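Local coordinates for calcium uptake protein 2, mitochondrial (Homo sapiens, PDB 6LB7) that binds calcium through an EF-hand and probably regulates calcium uptake into mitochondria as a partner of the uniporter channel, at residues G67-D75 / F179-M190; K204-L212 / W224-G234. All coordinates share one frame; numbering follows the deposited sequence.

Interaction 1: residues G67-D75 / F179-M190; sequences GCGSTFFRD and FMENLQTEIQEM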
loop_
_atom_site.group_PDB
_atom_site.type_symbol
_atom_site.label_atom_id
_atom_site.label_comp_id
_atom_site.label_asym_id
_atom_site.label_seq_id
_atom_site.Cartn_x
_atom_site.Cartn_y
_atom_site.Cartn_z
ATOM N N GLY B 67 15.928 -30.259 -7.179
ATOM C CA GLY B 67 14.488 -30.459 -7.295
ATOM C C GLY B 67 13.758 -29.196 -7.739
ATOM O O GLY B 67 14.003 -28.099 -7.240
ATOM N N CYS B 68 12.836 -29.367 -8.687
ATOM C CA CYS B 68 12.033 -28.259 -9.189
ATOM C C CYS B 68 10.893 -27.869 -8.240
ATOM O O CYS B 68 9.927 -27.229 -8.680
ATOM C CB CYS B 68 11.467 -28.601 -10.572
ATOM S SG CYS B 68 10.298 -29.966 -10.551
ATOM N N GLY B 69 10.981 -28.251 -6.966
ATOM C CA GLY B 69 9.969 -27.919 -5.989
ATOM C C GLY B 69 10.536 -27.116 -4.836
ATOM O O GLY B 69 11.397 -26.257 -5.043
ATOM N N SER B 70 10.089 -27.413 -3.618
ATOM C CA SER B 70 10.504 -26.671 -2.436
ATOM C C SER B 70 11.850 -27.116 -1.862
ATOM O O SER B 70 12.180 -26.718 -0.744
ATOM C CB SER B 70 9.430 -26.779 -1.354
ATOM O OG SER B 70 9.245 -28.124 -0.968
ATOM N N THR B 71 12.644 -27.920 -2.568
ATOM C CA THR B 71 13.990 -28.224 -2.103
ATOM C C THR B 71 15.050 -27.734 -3.069
ATOM O O THR B 71 16.216 -28.130 -2.942
ATOM C CB THR B 71 14.176 -29.720 -1.860
ATOM O OG1 THR B 71 14.091 -30.423 -3.113
ATOM C CG2 THR B 71 13.106 -30.223 -0.893
ATOM N N PHE B 72 14.682 -26.849 -3.998
ATOM C CA PHE B 72 15.614 -26.367 -5.012
ATOM C C PHE B 72 16.897 -25.800 -4.403
ATOM O O PHE B 72 17.999 -26.135 -4.840
ATOM C CB PHE B 72 14.912 -25.307 -5.875
ATOM C CG PHE B 72 15.787 -24.689 -6.940
ATOM C CD1 PHE B 72 16.082 -25.386 -8.108
ATOM C CD2 PHE B 72 16.296 -23.402 -6.783
ATOM C CE1 PHE B 72 16.870 -24.816 -9.096
ATOM C CE2 PHE B 72 17.084 -22.835 -7.771
ATOM C CZ PHE B 72 17.360 -23.540 -8.933
ATOM N N PHE B 73 16.779 -24.889 -3.426
ATOM C CA PHE B 73 18.014 -24.294 -2.900
ATOM C C PHE B 73 18.770 -25.288 -2.017
ATOM O O PHE B 73 20.001 -25.348 -2.070
ATOM C CB PHE B 73 17.725 -22.982 -2.144
ATOM C CG PHE B 73 17.266 -21.854 -3.045
ATOM C CD1 PHE B 73 18.180 -20.972 -3.615
ATOM C CD2 PHE B 73 15.921 -21.712 -3.368
ATOM C CE1 PHE B 73 17.755 -19.957 -4.475
ATOM C CE2 PHE B 73 15.487 -20.700 -4.219
ATOM C CZ PHE B 73 16.403 -19.821 -4.779
ATOM N N ARG B 74 18.049 -26.073 -1.199
ATOM C CA ARG B 74 18.720 -27.052 -0.329
ATOM C C ARG B 74 19.393 -28.154 -1.134
ATOM O O ARG B 74 20.459 -28.628 -0.741
ATOM C CB ARG B 74 17.723 -27.666 0.677
ATOM C CG ARG B 74 17.442 -26.739 1.881
ATOM C CD ARG B 74 16.259 -27.223 2.764
ATOM N NE ARG B 74 14.972 -27.204 2.061
ATOM C CZ ARG B 74 13.838 -27.679 2.559
ATOM N NH1 ARG B 74 13.817 -28.202 3.784
ATOM N NH2 ARG B 74 12.718 -27.631 1.840
ATOM N N ASP B 75 18.800 -28.573 -2.263
ATOM C CA ASP B 75 19.458 -29.566 -3.111
ATOM C C ASP B 75 20.752 -29.027 -3.714
ATOM O O ASP B 75 21.765 -29.732 -3.745
ATOM C CB ASP B 75 18.512 -30.039 -4.215
ATOM C CG ASP B 75 17.344 -30.823 -3.676
ATOM O OD1 ASP B 75 16.348 -30.977 -4.399
ATOM O OD2 ASP B 75 17.394 -31.258 -2.504
ATOM N N PHE B 179 7.800 -21.148 -8.608
ATOM C CA PHE B 179 9.116 -20.932 -8.019
ATOM C C PHE B 179 9.033 -20.045 -6.772
ATOM O O PHE B 179 9.668 -20.341 -5.755
ATOM C CB PHE B 179 10.055 -20.312 -9.052
ATOM C CG PHE B 179 11.480 -20.212 -8.578
ATOM C CD1 PHE B 179 11.930 -19.069 -7.928
ATOM C CD2 PHE B 179 12.352 -21.268 -8.753
ATOM C CE1 PHE B 179 13.232 -18.975 -7.472
ATOM C CE2 PHE B 179 13.657 -21.178 -8.311
ATOM C CZ PHE B 179 14.089 -20.025 -7.664
ATOM N N MET B 180 8.250 -18.960 -6.831
ATOM C CA MET B 180 8.120 -18.062 -5.683
ATOM C C MET B 180 7.362 -18.719 -4.530
ATOM O O MET B 180 7.738 -18.557 -3.367
ATOM C CB MET B 180 7.416 -16.769 -6.102
ATOM C CG MET B 180 8.114 -16.043 -7.246
ATOM S SD MET B 180 9.907 -15.892 -7.008
ATOM C CE MET B 180 10.480 -15.891 -8.706
ATOM N N GLU B 181 6.268 -19.432 -4.825
ATOM C CA GLU B 181 5.611 -20.225 -3.786
ATOM C C GLU B 181 6.592 -21.206 -3.155
ATOM O O GLU B 181 6.604 -21.391 -1.938
ATOM C CB GLU B 181 4.420 -21.000 -4.367
ATOM C CG GLU B 181 3.222 -20.157 -4.853
ATOM C CD GLU B 181 2.248 -20.973 -5.725
ATOM O OE1 GLU B 181 1.130 -20.480 -6.021
ATOM O OE2 GLU B 181 2.615 -22.098 -6.140
ATOM N N ASN B 182 7.406 -21.866 -3.980
ATOM C CA ASN B 182 8.321 -22.875 -3.467
ATOM C C ASN B 182 9.476 -22.247 -2.693
ATOM O O ASN B 182 10.010 -22.873 -1.769
ATOM C CB ASN B 182 8.844 -23.730 -4.619
ATOM C CG ASN B 182 7.832 -24.819 -5.056
ATOM O OD1 ASN B 182 6.987 -25.240 -4.271
ATOM N ND2 ASN B 182 7.928 -25.259 -6.309
ATOM N N LEU B 183 9.905 -21.045 -3.081
ATOM C CA LEU B 183 10.910 -20.323 -2.296
ATOM C C LEU B 183 10.397 -20.041 -0.888
ATOM O O LEU B 183 11.073 -20.353 0.105
ATOM C CB LEU B 183 11.293 -19.022 -3.007
ATOM C CG LEU B 183 12.126 -18.031 -2.199
ATOM C CD1 LEU B 183 13.523 -18.609 -1.967
ATOM C CD2 LEU B 183 12.184 -16.681 -2.905
ATOM N N GLN B 184 9.195 -19.459 -0.780
ATOM C CA GLN B 184 8.610 -19.221 0.542
ATOM C C GLN B 184 8.438 -20.531 1.312
ATOM O O GLN B 184 8.799 -20.624 2.491
ATOM C CB GLN B 184 7.278 -18.483 0.414
ATOM C CG GLN B 184 7.364 -17.097 -0.216
ATOM C CD GLN B 184 6.076 -16.319 -0.066
ATOM O OE1 GLN B 184 5.021 -16.899 0.184
ATOM N NE2 GLN B 184 6.154 -14.990 -0.204
ATOM N N THR B 185 7.906 -21.567 0.657
ATOM C CA THR B 185 7.770 -22.865 1.322
ATOM C C THR B 185 9.118 -23.394 1.806
ATOM O O THR B 185 9.234 -23.903 2.932
ATOM C CB THR B 185 7.119 -23.874 0.374
ATOM O OG1 THR B 185 5.834 -23.394 -0.010
ATOM C CG2 THR B 185 6.945 -25.221 1.070
ATOM N N GLU B 186 10.152 -23.288 0.971
ATOM C CA GLU B 186 11.452 -23.821 1.352
ATOM C C GLU B 186 12.015 -23.120 2.591
ATOM O O GLU B 186 12.524 -23.791 3.500
ATOM C CB GLU B 186 12.430 -23.731 0.177
ATOM C CG GLU B 186 13.825 -24.199 0.547
ATOM C CD GLU B 186 14.602 -24.769 -0.641
ATOM O OE1 GLU B 186 14.535 -24.231 -1.767
ATOM O OE2 GLU B 186 15.292 -25.773 -0.443
ATOM N N ILE B 187 11.926 -21.783 2.663
ATOM C CA ILE B 187 12.375 -21.076 3.872
ATOM C C ILE B 187 11.563 -21.523 5.079
ATOM O O ILE B 187 12.102 -21.692 6.178
ATOM C CB ILE B 187 12.278 -19.542 3.717
ATOM C CG1 ILE B 187 13.099 -19.025 2.527
ATOM C CG2 ILE B 187 12.704 -18.829 5.055
ATOM C CD1 ILE B 187 14.455 -19.620 2.420
ATOM N N GLN B 188 10.241 -21.654 4.910
ATOM C CA GLN B 188 9.499 -22.066 6.096
ATOM C C GLN B 188 9.857 -23.493 6.498
ATOM O O GLN B 188 10.062 -23.789 7.681
ATOM C CB GLN B 188 7.982 -21.938 5.865
ATOM C CG GLN B 188 7.458 -20.529 5.505
ATOM C CD GLN B 188 6.203 -20.558 4.637
ATOM O OE1 GLN B 188 5.724 -21.562 4.289
ATOM N NE2 GLN B 188 5.676 -19.449 4.298
ATOM N N GLU B 189 10.070 -24.425 5.567
ATOM C CA GLU B 189 10.416 -25.778 5.996
ATOM C C GLU B 189 11.791 -25.810 6.639
ATOM O O GLU B 189 12.021 -26.539 7.611
ATOM C CB GLU B 189 10.353 -26.744 4.802
ATOM C CG GLU B 189 8.923 -27.012 4.327
ATOM C CD GLU B 189 8.843 -27.909 3.109
ATOM O OE1 GLU B 189 9.889 -28.283 2.554
ATOM O OE2 GLU B 189 7.707 -28.227 2.712
ATOM N N MET B 190 12.723 -25.027 6.116
ATOM C CA MET B 190 14.064 -25.046 6.688
ATOM C C MET B 190 14.078 -24.420 8.077
ATOM O O MET B 190 14.690 -24.959 9.006
ATOM C CB MET B 190 15.013 -24.328 5.750
ATOM C CG MET B 190 16.434 -24.435 6.144
ATOM S SD MET B 190 17.440 -23.887 4.759
ATOM C CE MET B 190 18.972 -24.690 5.190
HETATM O O HOH W 1 9.389 -24.213 -8.847
HETATM O O HOH W 2 6.821 -29.142 0.271
HETATM O O HOH W 3 9.939 -30.433 0.905
HETATM O O HOH W 4 7.020 -28.436 -3.868
#
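The side chains of Glu186 and Arg74 lie alongside each other, pointing opposite ways, and the carboxylate of the glutamate meets the first turn of the helix beginning at Phe72. With CG of Glu186 trans to its backbone N (chi1 177°), the extended chain reaches from helix 173-196 across to that turn and delivers both oxygens to it. OE1 accepts the amide of Phe73 on its syn side, N to OE1 2.9 Å. OE2 receives two donors: Arg74 N, 2.9 Å away and above the carboxylate plane, and Arg74 NE, also 2.9 Å from OE2, on the anti lone pair. Guanidinium and carboxylate planes stand 63° apart, yet OE2 lies nearly in the guanidinium plane. A buried acid is thus gripped by three N-H groups, and the adjoining helix start would probably favour its charged form.

A bend at chi3 turns the guanidinium of Arg74 so that NH2 reaches Glu189 OE1 at 3.0 Å and also Ser70 O at 2.8 Å, tying loop to helix. A methionine in place of Arg74 would probably leave Glu186 OE2 with one of its two donors, and Glu189 OE1 and Ser70 O without their guanidinium partner. Two waters join Ser70 OG to the Glu189 carboxylate.

The apolar side is aromatic. Phe179 turns its edge to the face of Phe72 in an offset edge-to-face pair, centroids 5.5 Å apart and planes at 73°. Its CZ meets Phe73 obliquely, while Leu183 CD1 touches Phe73 CE2 at 3.6 Å.

Around this junction, Arg161 makes a cation-pi contact with Phe72, and Lys243 of helix 239-249 bridges to Glu189 OE2. Helix 30-38 packs on Phe73 through Pro30 and Leu34, and helix 84-94 meets Leu183 through Ile93 and Leu94.

Interaction 2: residues K204-L212 / W224-G234; sequences KEDFAEWLL and WKNVREKLSAG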
loop_
_atom_site.group_PDB
_atom_site.type_symbol
_atom_site.label_atom_id
_atom_site.label_comp_id
_atom_site.label_asym_id
_atom_site.label_seq_id
_atom_site.Cartn_x
_atom_site.Cartn_y
_atom_site.Cartn_z
ATOM N N LYS B 204 5.870 -25.302 21.658
ATOM C CA LYS B 204 5.439 -23.912 21.737
ATOM C C LYS B 204 6.610 -22.986 22.007
ATOM O O LYS B 204 6.686 -21.898 21.435
ATOM C CB LYS B 204 4.360 -23.742 22.801
ATOM C CG LYS B 204 2.987 -24.196 22.320
ATOM C CD LYS B 204 1.986 -24.169 23.475
ATOM C CE LYS B 204 0.576 -24.465 23.014
ATOM N NZ LYS B 204 -0.391 -24.430 24.190
ATOM N N GLU B 205 7.556 -23.391 22.856
ATOM C CA GLU B 205 8.685 -22.491 23.069
ATOM C C GLU B 205 9.686 -22.512 21.918
ATOM O O GLU B 205 10.443 -21.550 21.779
ATOM C CB GLU B 205 9.389 -22.791 24.404
ATOM C CG GLU B 205 10.220 -24.046 24.471
ATOM C CD GLU B 205 11.024 -24.124 25.767
ATOM O OE1 GLU B 205 10.639 -23.454 26.749
ATOM O OE2 GLU B 205 12.040 -24.847 25.811
ATOM N N ASP B 206 9.727 -23.583 21.102
ATOM C CA ASP B 206 10.523 -23.527 19.866
ATOM C C ASP B 206 9.942 -22.505 18.892
ATOM O O ASP B 206 10.680 -21.786 18.217
ATOM C CB ASP B 206 10.580 -24.893 19.156
ATOM C CG ASP B 206 11.108 -26.031 20.028
ATOM O OD1 ASP B 206 11.929 -25.801 20.915
ATOM O OD2 ASP B 206 10.710 -27.201 19.788
ATOM N N PHE B 207 8.615 -22.462 18.769
ATOM C CA PHE B 207 7.984 -21.441 17.941
ATOM C C PHE B 207 8.244 -20.043 18.505
ATOM O O PHE B 207 8.491 -19.089 17.756
ATOM C CB PHE B 207 6.484 -21.735 17.837
ATOM C CG PHE B 207 5.702 -20.664 17.134
ATOM C CD1 PHE B 207 5.755 -20.550 15.756
ATOM C CD2 PHE B 207 4.925 -19.761 17.855
ATOM C CE1 PHE B 207 5.046 -19.546 15.098
ATOM C CE2 PHE B 207 4.229 -18.747 17.204
ATOM C CZ PHE B 207 4.284 -18.649 15.823
ATOM N N ALA B 208 8.236 -19.910 19.826
ATOM C CA ALA B 208 8.570 -18.620 20.419
ATOM C C ALA B 208 10.003 -18.220 20.087
ATOM O O ALA B 208 10.270 -17.053 19.787
ATOM C CB ALA B 208 8.362 -18.665 21.932
ATOM N N GLU B 209 10.939 -19.176 20.132
ATOM C CA GLU B 209 12.325 -18.870 19.770
ATOM C C GLU B 209 12.437 -18.405 18.331
ATOM O O GLU B 209 13.180 -17.460 18.038
ATOM C CB GLU B 209 13.225 -20.086 19.960
ATOM C CG GLU B 209 13.484 -20.511 21.370
ATOM C CD GLU B 209 14.157 -21.867 21.394
ATOM O OE1 GLU B 209 14.029 -22.588 22.398
ATOM O OE2 GLU B 209 14.790 -22.230 20.374
ATOM N N TRP B 210 11.741 -19.082 17.407
ATOM C CA TRP B 210 11.696 -18.583 16.035
ATOM C C TRP B 210 11.137 -17.161 15.992
ATOM O O TRP B 210 11.705 -16.265 15.355
ATOM C CB TRP B 210 10.844 -19.521 15.168
ATOM C CG TRP B 210 10.563 -18.952 13.810
ATOM C CD1 TRP B 210 11.378 -19.020 12.697
ATOM C CD2 TRP B 210 9.382 -18.246 13.400
ATOM N NE1 TRP B 210 10.774 -18.395 11.640
ATOM C CE2 TRP B 210 9.550 -17.913 12.044
ATOM C CE3 TRP B 210 8.208 -17.853 14.054
ATOM C CZ2 TRP B 210 8.587 -17.193 11.323
ATOM C CZ3 TRP B 210 7.245 -17.132 13.334
ATOM C CH2 TRP B 210 7.445 -16.813 11.982
ATOM N N LEU B 211 10.018 -16.929 16.682
ATOM C CA LEU B 211 9.316 -15.653 16.543
ATOM C C LEU B 211 10.165 -14.493 17.050
ATOM O O LEU B 211 10.129 -13.398 16.481
ATOM C CB LEU B 211 7.980 -15.717 17.290
ATOM C CG LEU B 211 7.027 -14.519 17.269
ATOM C CD1 LEU B 211 6.526 -14.278 15.891
ATOM C CD2 LEU B 211 5.846 -14.764 18.207
ATOM N N LEU B 212 10.935 -14.718 18.110
ATOM C CA LEU B 212 11.727 -13.701 18.782
ATOM C C LEU B 212 13.172 -13.674 18.304
ATOM O O LEU B 212 13.985 -12.938 18.858
ATOM C CB LEU B 212 11.692 -13.940 20.307
ATOM C CG LEU B 212 10.326 -13.761 20.973
ATOM C CD1 LEU B 212 10.341 -14.282 22.404
ATOM C CD2 LEU B 212 9.961 -12.289 20.939
ATOM N N TRP B 224 10.542 -13.001 27.004
ATOM C CA TRP B 224 11.205 -14.256 27.318
ATOM C C TRP B 224 10.810 -14.788 28.685
ATOM O O TRP B 224 10.780 -16.008 28.887
ATOM C CB TRP B 224 12.721 -14.088 27.222
ATOM C CG TRP B 224 13.185 -14.183 25.802
ATOM C CD1 TRP B 224 13.628 -13.163 25.009
ATOM C CD2 TRP B 224 13.215 -15.366 24.996
ATOM N NE1 TRP B 224 13.944 -13.646 23.756
ATOM C CE2 TRP B 224 13.704 -14.997 23.729
ATOM C CE3 TRP B 224 12.881 -16.706 25.227
ATOM C CZ2 TRP B 224 13.872 -15.921 22.696
ATOM C CZ3 TRP B 224 13.050 -17.621 24.201
ATOM C CH2 TRP B 224 13.541 -17.225 22.957
ATOM N N LYS B 225 10.525 -13.905 29.640
ATOM C CA LYS B 225 9.993 -14.391 30.908
ATOM C C LYS B 225 8.670 -15.118 30.685
ATOM O O LYS B 225 8.438 -16.186 31.257
ATOM C CB LYS B 225 9.838 -13.232 31.895
ATOM C CG LYS B 225 9.394 -13.648 33.284
ATOM C CD LYS B 225 9.392 -12.477 34.251
ATOM C CE LYS B 225 8.767 -12.876 35.598
ATOM N NZ LYS B 225 9.343 -14.136 36.171
ATOM N N ASN B 226 7.811 -14.572 29.817
ATOM C CA ASN B 226 6.539 -15.226 29.516
ATOM C C ASN B 226 6.750 -16.556 28.813
ATOM O O ASN B 226 6.004 -17.511 29.057
ATOM C CB ASN B 226 5.660 -14.314 28.660
ATOM C CG ASN B 226 5.102 -13.148 29.445
ATOM O OD1 ASN B 226 5.023 -13.204 30.660
ATOM N ND2 ASN B 226 4.703 -12.093 28.753
ATOM N N VAL B 227 7.736 -16.631 27.915
ATOM C CA VAL B 227 8.025 -17.897 27.246
ATOM C C VAL B 227 8.381 -18.961 28.272
ATOM O O VAL B 227 7.837 -20.072 28.259
ATOM C CB VAL B 227 9.153 -17.731 26.211
ATOM C CG1 VAL B 227 9.571 -19.101 25.675
ATOM C CG2 VAL B 227 8.733 -16.814 25.061
ATOM N N ARG B 228 9.290 -18.628 29.195
ATOM C CA ARG B 228 9.815 -19.631 30.113
ATOM C C ARG B 228 8.771 -20.075 31.120
ATOM O O ARG B 228 8.755 -21.246 31.514
ATOM C CB ARG B 228 11.043 -19.095 30.850
ATOM C CG ARG B 228 12.217 -18.741 29.961
ATOM C CD ARG B 228 13.465 -18.471 30.795
ATOM N NE ARG B 228 13.240 -17.482 31.853
ATOM C CZ ARG B 228 13.515 -16.181 31.748
ATOM N NH1 ARG B 228 14.030 -15.684 30.630
ATOM N NH2 ARG B 228 13.269 -15.372 32.771
ATOM N N GLU B 229 7.879 -19.172 31.531
ATOM C CA GLU B 229 6.997 -19.439 32.652
ATOM C C GLU B 229 5.545 -19.702 32.276
ATOM O O GLU B 229 4.847 -20.372 33.042
ATOM C CB GLU B 229 7.059 -18.272 33.648
ATOM C CG GLU B 229 8.429 -18.157 34.316
ATOM C CD GLU B 229 8.636 -16.849 35.048
ATOM O OE1 GLU B 229 9.800 -16.570 35.428
ATOM O OE2 GLU B 229 7.649 -16.100 35.239
ATOM N N LYS B 230 5.067 -19.224 31.124
ATOM C CA LYS B 230 3.659 -19.379 30.782
ATOM C C LYS B 230 3.402 -20.304 29.609
ATOM O O LYS B 230 2.238 -20.619 29.338
ATOM C CB LYS B 230 3.027 -18.018 30.485
ATOM C CG LYS B 230 3.212 -17.028 31.604
ATOM C CD LYS B 230 2.755 -15.648 31.198
ATOM C CE LYS B 230 2.798 -14.687 32.375
ATOM N NZ LYS B 230 2.591 -13.282 31.903
ATOM N N LEU B 231 4.433 -20.748 28.904
ATOM C CA LEU B 231 4.217 -21.626 27.763
ATOM C C LEU B 231 4.122 -23.041 28.289
ATOM O O LEU B 231 5.134 -23.676 28.600
ATOM C CB LEU B 231 5.320 -21.480 26.721
ATOM C CG LEU B 231 5.124 -20.224 25.894
ATOM C CD1 LEU B 231 6.000 -20.263 24.648
ATOM C CD2 LEU B 231 3.653 -20.079 25.533
ATOM N N SER B 232 2.889 -23.522 28.403
ATOM C CA SER B 232 2.650 -24.900 28.783
ATOM C C SER B 232 3.373 -25.844 27.830
ATOM O O SER B 232 3.818 -25.462 26.740
ATOM C CB SER B 232 1.151 -25.191 28.770
ATOM O OG SER B 232 0.436 -24.071 29.268
ATOM N N ALA B 233 3.503 -27.089 28.259
ATOM C CA ALA B 233 3.899 -28.153 27.342
ATOM C C ALA B 233 2.679 -28.704 26.606
ATOM O O ALA B 233 2.493 -29.914 26.495
ATOM C CB ALA B 233 4.634 -29.251 28.098
ATOM N N GLY B 234 1.835 -27.801 26.097
ATOM C CA GLY B 234 0.566 -28.159 25.485
ATOM C C GLY B 234 0.676 -28.872 24.151
ATOM O O GLY B 234 1.529 -29.749 23.971
HETATM O O HOH W 5 15.226 -12.264 21.467
#
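Ala208 and Val227 meet at the middle of an antiparallel helical hairpin, in which the short helix 204-211 and the segment 224-230 run at 170° with axes 10.1 Å apart. The contact is made by apolar packing and one water. Val227 places CG1 trans to its backbone N (chi1 172°), which turns that methyl to Glu205 CB and leaves CG2 to meet Ala208 CB at 3.7 Å and Leu212 CD1. Leu231, just past the helix, sends CD1 against Ala208 CB at 3.9 Å and over the backbone of Lys204 and Glu205.

At the other end the Trp224 indole is met in two ways. Leu212 CD1 lies over one face of the five-membered ring in a CH-pi contact, 3.9 Å from its centroid. Glu209 comes at the far rim, its CG 3.6 Å from Trp224 CH2 and near the ring plane, while its carboxylate goes to Lys197.

The fully extended chain of Lys204 passes alongside Ser232 and takes its ammonium to Asp292. A single water closes the Trp224 end of the hairpin: it accepts the indole N-H, 3.0 Å from Trp224 NE1, and donates to Leu212 O.

Interaction 1 is complete in sequence before interaction 2 begins; their centres lie about 27 Å apart and their nearest atoms about 7 Å. They illustrate two ways of joining helices: interaction 1 combines a buried acid and salt-bridge network with an aromatic cluster, while interaction 2 relies on apolar packing and one bridging water. Helix 173-196, which carries residues 179-190, runs on toward helix 204-211, and Trp210 NE1 of the latter reaches back to Glu191. Helix 239-249 touches both, giving Lys243 to Glu189, Phe242 to Phe207 and Trp210, and Phe245 to Phe207 and Leu211. The calcium site, Asp109, Asp111, Asn113, Met115 and Glu120, falls in sequence between the two segments of interaction 1; neither contact includes a calcium ligand.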